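Local coordinates for chloroplast pentatricopeptide repeat protein 10 (Zea mays, PDB 4M59), which binds two specific intergenic RNA regions of chloroplast transcripts and stabilises the messages by blocking exonucleases, at residues 111-116 against 141-146; 123-128 against 148-153. The protein carries 4 engineered substitutions. All blocks are in the same frame, centred on the assembly; numbering follows the deposited sequence.

Contact 1. Residues 111-116 against 141-146; sequences TVLHAL and LVTYNV. With nucleotides of chain D.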
# COMPACT_ATOMS: atom_id res chain seq x y z
N THR A 111 19.42 -2.08 -31.64
CA THR A 111 19.00 -1.16 -30.60
C THR A 111 17.56 -0.75 -30.80
O THR A 111 16.86 -0.43 -29.86
CB THR A 111 19.87 0.08 -30.63
OG1 THR A 111 21.23 -0.30 -30.83
CG2 THR A 111 19.76 0.85 -29.35
N VAL A 112 17.12 -0.76 -32.04
CA VAL A 112 15.77 -0.40 -32.40
C VAL A 112 14.84 -1.56 -32.16
O VAL A 112 13.73 -1.40 -31.70
CB VAL A 112 15.71 0.00 -33.86
CG1 VAL A 112 14.30 0.27 -34.29
CG2 VAL A 112 16.56 1.21 -34.08
N LEU A 113 15.32 -2.74 -32.49
CA LEU A 113 14.57 -3.95 -32.30
C LEU A 113 14.21 -4.12 -30.86
O LEU A 113 13.10 -4.49 -30.53
CB LEU A 113 15.41 -5.14 -32.73
CG LEU A 113 15.33 -5.50 -34.20
CD1 LEU A 113 16.26 -6.61 -34.48
CD2 LEU A 113 13.94 -5.92 -34.50
N HIS A 114 15.16 -3.84 -29.99
CA HIS A 114 14.92 -3.96 -28.59
C HIS A 114 13.94 -2.90 -28.16
O HIS A 114 13.15 -3.11 -27.27
CB HIS A 114 16.21 -3.79 -27.82
CG HIS A 114 16.02 -3.72 -26.35
ND1 HIS A 114 16.47 -2.67 -25.59
CD2 HIS A 114 15.41 -4.58 -25.50
CE1 HIS A 114 16.15 -2.88 -24.33
NE2 HIS A 114 15.51 -4.03 -24.24
N ALA A 115 14.00 -1.76 -28.82
CA ALA A 115 13.10 -0.67 -28.52
C ALA A 115 11.70 -1.00 -28.95
O ALA A 115 10.74 -0.60 -28.31
CB ALA A 115 13.57 0.59 -29.20
N LEU A 116 11.57 -1.74 -30.04
CA LEU A 116 10.28 -2.16 -30.51
C LEU A 116 9.75 -3.27 -29.65
O LEU A 116 8.55 -3.50 -29.58
CB LEU A 116 10.39 -2.66 -31.94
CG LEU A 116 10.65 -1.61 -33.00
CD1 LEU A 116 10.76 -2.30 -34.32
CD2 LEU A 116 9.49 -0.70 -33.00
N LEU A 141 24.86 -11.71 -32.10
CA LEU A 141 24.31 -12.55 -31.07
C LEU A 141 23.17 -11.87 -30.37
O LEU A 141 22.11 -12.43 -30.20
CB LEU A 141 25.39 -12.88 -30.05
CG LEU A 141 24.98 -13.85 -28.95
CD1 LEU A 141 24.75 -15.20 -29.53
CD2 LEU A 141 26.03 -13.91 -27.89
N VAL A 142 23.41 -10.64 -29.97
CA VAL A 142 22.41 -9.85 -29.30
C VAL A 142 21.23 -9.59 -30.20
O VAL A 142 20.10 -9.53 -29.76
CB VAL A 142 23.02 -8.55 -28.85
CG1 VAL A 142 22.05 -7.77 -28.05
CG2 VAL A 142 24.21 -8.84 -28.02
N THR A 143 21.50 -9.46 -31.49
CA THR A 143 20.43 -9.32 -32.45
C THR A 143 19.57 -10.58 -32.46
O THR A 143 18.36 -10.50 -32.38
CB THR A 143 20.97 -9.03 -33.85
OG1 THR A 143 21.78 -7.86 -33.80
CG2 THR A 143 19.85 -8.79 -34.80
N TYR A 144 20.21 -11.73 -32.56
CA TYR A 144 19.47 -12.97 -32.58
C TYR A 144 18.73 -13.13 -31.28
O TYR A 144 17.62 -13.62 -31.25
CB TYR A 144 20.40 -14.17 -32.78
CG TYR A 144 20.89 -14.40 -34.19
CD1 TYR A 144 20.12 -15.07 -35.12
CD2 TYR A 144 22.14 -13.98 -34.58
CE1 TYR A 144 20.57 -15.29 -36.39
CE2 TYR A 144 22.60 -14.20 -35.85
CZ TYR A 144 21.82 -14.85 -36.75
OH TYR A 144 22.29 -15.06 -38.01
N ASN A 145 19.36 -12.71 -30.20
CA ASN A 145 18.78 -12.86 -28.88
C ASN A 145 17.58 -11.96 -28.63
O ASN A 145 16.63 -12.35 -27.97
CB ASN A 145 19.84 -12.62 -27.81
CG ASN A 145 20.76 -13.80 -27.62
OD1 ASN A 145 20.43 -14.91 -27.96
ND2 ASN A 145 21.91 -13.55 -27.05
N VAL A 146 17.65 -10.75 -29.15
CA VAL A 146 16.54 -9.84 -29.02
C VAL A 146 15.34 -10.40 -29.72
O VAL A 146 14.26 -10.44 -29.17
CB VAL A 146 16.88 -8.50 -29.63
CG1 VAL A 146 15.65 -7.77 -29.98
CG2 VAL A 146 17.67 -7.72 -28.66
P U D 2 20.57 -3.47 -23.16
OP1 U D 2 19.42 -2.98 -22.34
OP2 U D 2 21.89 -3.64 -22.53
O5' U D 2 20.13 -4.86 -23.81
C5' U D 2 18.98 -4.96 -24.63
C4' U D 2 18.65 -6.40 -24.93
O4' U D 2 19.76 -7.01 -25.63
C3' U D 2 18.43 -7.29 -23.72
O3' U D 2 17.12 -7.16 -23.19
C2' U D 2 18.76 -8.68 -24.25
O2' U D 2 17.66 -9.23 -24.97
C1' U D 2 19.88 -8.37 -25.25
N1 U D 2 21.23 -8.58 -24.68
C2 U D 2 21.88 -9.78 -24.93
O2 U D 2 21.38 -10.67 -25.59
N3 U D 2 23.13 -9.90 -24.38
C4 U D 2 23.79 -8.96 -23.62
O4 U D 2 24.92 -9.21 -23.18
C5 U D 2 23.07 -7.75 -23.40
C6 U D 2 21.85 -7.60 -23.93
O5' G D 1 24.46 -1.61 -24.52
C5' G D 1 23.43 -0.71 -24.88
C4' G D 1 22.43 -1.35 -25.81
O4' G D 1 23.07 -1.71 -27.06
C3' G D 1 21.82 -2.66 -25.31
O3' G D 1 20.75 -2.47 -24.41
C2' G D 1 21.40 -3.33 -26.61
O2' G D 1 20.20 -2.74 -27.11
C1' G D 1 22.55 -2.94 -27.53
N9 G D 1 23.63 -3.95 -27.54
C8 G D 1 24.28 -4.49 -26.46
N7 G D 1 25.20 -5.35 -26.76
C5 G D 1 25.18 -5.38 -28.14
C6 G D 1 25.97 -6.14 -29.04
O6 G D 1 26.86 -6.95 -28.78
N1 G D 1 25.63 -5.88 -30.36
C2 G D 1 24.66 -5.00 -30.77
N2 G D 1 24.51 -4.90 -32.10
N3 G D 1 23.92 -4.28 -29.94
C4 G D 1 24.23 -4.51 -28.65
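Leu-113 and Val-146 join the RNA-facing helices of two successive predicted pentatricopeptide repeats, the unit from which the alpha-alpha superhelix is built. The segments run nearly parallel, at 18° with their axes 9.6 Å apart, and the gap is bridged chiefly by one branch of one valine. Val-146 CG1 lies against Leu-113 CB (3.8 Å) and reaches the backbone N of His-114 (4.0 Å). On the side away from the RNA, Leu-113 CD1 comes to 4.2 Å from Thr-143 CG2, and Leu-113 also leans on Ala-125. The other branch of Val-146, CG2, turns to the RNA and meets O4' of U2 of chain D at 3.7 Å. With CG anti to the backbone N (chi1 172°), His-114 raises its ring to the nucleic acid: C5' of U2 stands 3.4 Å above the ring plane, over its centre, a CH-pi type contact, while the ring of His-86 meets it at about a right angle. Replacing His-114 by an alanine is likely to leave C5' of U2 without the ring face it rests on and His-86 without its ring partner. Val-142 serves two nucleotides, CG1 against O4' and N1 of U2, CG2 against the G1 base with O6 at 3.3 Å. Beside it, Asn-145 ND2 donates a moderately bent bond to O2 of U2 (3.3 Å, 144°). Asp-176 accepts from the same nitrogen and Thr-179 bonds to Asn-145 OD1, which probably fixes which way round the amide lies. Such an asparagine, paired with an aspartate opening the next repeat, is the PPR combination for uracil. Apolar contacts thus set the helices and the sugar, while the Asn-145 amide addresses the base; as cytosine also carries O2, this bond alone probably cannot tell the pyrimidines apart.

Contact 2. Residues 123-128 against 148-153; sequences ERALEL and LDVYGR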
# COMPACT_ATOMS: atom_id res chain seq x y z
N GLU A 123 5.22 -7.66 -33.78
CA GLU A 123 4.94 -7.87 -35.19
C GLU A 123 5.72 -6.90 -36.06
O GLU A 123 5.97 -7.17 -37.24
CB GLU A 123 3.45 -7.74 -35.47
CG GLU A 123 2.58 -8.71 -34.67
CD GLU A 123 2.64 -10.12 -35.21
OE1 GLU A 123 1.82 -10.96 -34.78
OE2 GLU A 123 3.51 -10.40 -36.06
N ARG A 124 6.11 -5.77 -35.48
CA ARG A 124 6.86 -4.75 -36.20
C ARG A 124 8.36 -5.03 -36.13
O ARG A 124 9.10 -4.74 -37.07
CB ARG A 124 6.56 -3.37 -35.63
CG ARG A 124 6.58 -2.25 -36.67
CD ARG A 124 7.96 -1.61 -36.76
NE ARG A 124 8.60 -1.89 -38.04
CZ ARG A 124 8.57 -1.07 -39.08
NH1 ARG A 124 7.92 0.09 -39.00
NH2 ARG A 124 9.18 -1.40 -40.21
N ALA A 125 8.79 -5.59 -35.01
CA ALA A 125 10.20 -5.91 -34.81
C ALA A 125 10.64 -7.00 -35.78
O ALA A 125 11.75 -6.96 -36.31
CB ALA A 125 10.45 -6.35 -33.38
N LEU A 126 9.76 -7.96 -36.02
CA LEU A 126 10.05 -9.05 -36.94
C LEU A 126 10.15 -8.54 -38.37
O LEU A 126 10.93 -9.06 -39.17
CB LEU A 126 8.97 -10.13 -36.84
CG LEU A 126 8.86 -10.85 -35.50
CD1 LEU A 126 7.97 -12.08 -35.62
CD2 LEU A 126 10.23 -11.23 -34.97
N GLU A 127 9.37 -7.52 -38.68
CA GLU A 127 9.36 -6.94 -40.02
C GLU A 127 10.63 -6.14 -40.28
O GLU A 127 11.08 -6.01 -41.41
CB GLU A 127 8.13 -6.06 -40.22
CG GLU A 127 6.83 -6.84 -40.33
CD GLU A 127 5.61 -5.96 -40.24
OE1 GLU A 127 5.76 -4.76 -39.91
OE2 GLU A 127 4.49 -6.46 -40.49
N LEU A 128 11.22 -5.61 -39.21
CA LEU A 128 12.46 -4.86 -39.31
C LEU A 128 13.64 -5.83 -39.39
O LEU A 128 14.62 -5.57 -40.08
CB LEU A 128 12.63 -3.92 -38.13
CG LEU A 128 13.91 -3.08 -38.14
CD1 LEU A 128 13.82 -1.98 -39.19
CD2 LEU A 128 14.19 -2.50 -36.76
N LEU A 148 14.64 -13.34 -30.37
CA LEU A 148 14.17 -14.51 -29.67
C LEU A 148 13.24 -14.06 -28.58
O LEU A 148 12.20 -14.63 -28.36
CB LEU A 148 15.33 -15.25 -29.04
CG LEU A 148 16.19 -16.12 -29.96
CD1 LEU A 148 17.31 -16.71 -29.19
CD2 LEU A 148 15.35 -17.19 -30.53
N ASP A 149 13.66 -13.01 -27.92
CA ASP A 149 12.88 -12.44 -26.84
C ASP A 149 11.56 -11.94 -27.38
O ASP A 149 10.60 -11.90 -26.66
CB ASP A 149 13.66 -11.30 -26.22
CG ASP A 149 13.17 -10.94 -24.86
OD1 ASP A 149 12.48 -11.76 -24.24
OD2 ASP A 149 13.47 -9.83 -24.39
N VAL A 150 11.53 -11.57 -28.64
CA VAL A 150 10.30 -11.12 -29.26
C VAL A 150 9.39 -12.29 -29.57
O VAL A 150 8.19 -12.23 -29.39
CB VAL A 150 10.58 -10.31 -30.53
CG1 VAL A 150 9.32 -10.02 -31.26
CG2 VAL A 150 11.24 -9.03 -30.17
N TYR A 151 9.99 -13.38 -30.05
CA TYR A 151 9.25 -14.59 -30.34
C TYR A 151 8.62 -15.14 -29.06
O TYR A 151 7.53 -15.70 -29.08
CB TYR A 151 10.17 -15.65 -30.94
CG TYR A 151 10.40 -15.52 -32.43
CD1 TYR A 151 9.38 -15.11 -33.27
CD2 TYR A 151 11.63 -15.82 -32.98
CE1 TYR A 151 9.59 -14.98 -34.63
CE2 TYR A 151 11.85 -15.70 -34.34
CZ TYR A 151 10.82 -15.28 -35.16
OH TYR A 151 11.04 -15.16 -36.52
N GLY A 152 9.33 -14.96 -27.95
CA GLY A 152 8.92 -15.52 -26.69
C GLY A 152 7.82 -14.79 -25.96
O GLY A 152 7.30 -15.28 -24.98
N ARG A 153 7.49 -13.60 -26.44
CA ARG A 153 6.49 -12.77 -25.78
C ARG A 153 5.22 -12.65 -26.62
O ARG A 153 4.27 -11.98 -26.22
CB ARG A 153 7.06 -11.39 -25.48
CG ARG A 153 8.50 -11.40 -25.01
CD ARG A 153 8.82 -10.16 -24.19
NE ARG A 153 10.15 -10.24 -23.58
CZ ARG A 153 10.39 -10.18 -22.28
NH1 ARG A 153 9.38 -10.05 -21.43
NH2 ARG A 153 11.63 -10.26 -21.82
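Leu-126 and Tyr-151 meet where a forked side chain straddles one corner of an aromatic ring. Both methyls of the leucine reach Tyr-151 CE1, CD1 at 3.5 Å and CD2 at 3.8 Å, and the two side chains pass at a slant. Because CG of Tyr-151 lies beside its backbone N (chi1 -83°), the ring stands off from Val-150, leaving a notch that the leucine fork fills. Leu-126 CD2 occupies the notch up to Val-150 CG1 at 4.0 Å, the leucine and valine running antiparallel past one another. This interlock joins the second helix of one predicted pentatricopeptide repeat to the first helix of the next, a joint between consecutive repeats of the alpha-alpha superhelix. Val-150 itself is a bump with two slopes: its CG2 faces the shallow hollow at Ala-125, whose CB stands 4.3 Å off, and Ser-117 and Tyr-122 border it too. Away from this seam, Arg-153 pairs with Asp-149 through two nitrogens: NE meets OD1 (2.9 Å) from above the carboxylate plane, NH2 the syn lone pair of OD2 (3.2 Å), and the same NH2 forms a salt bridge with an RNA phosphate.

Contacts 1 and 2 lie with their centres about 9 Å apart and share helix 141-151, whose first half serves contact 1, while 148-153, towards its C-terminal end, serves contact 2. Along the chain their segments alternate: helix 106-117 and then helix 122-132, the consecutive helical pair of the second predicted repeat, each reach forward to the opening helix of the third. The two sites also touch directly, Leu-116 CD1 packing 3.7 Å from Ala-125 CA. One helix is therefore held against both members of the preceding hairpin. Both contacts lie beside the RNA, contact 1 by nucleotides 1 and 2, contact 2 by a phosphate at Arg-153, so the inter-repeat joint and the RNA-binding surface share one helix.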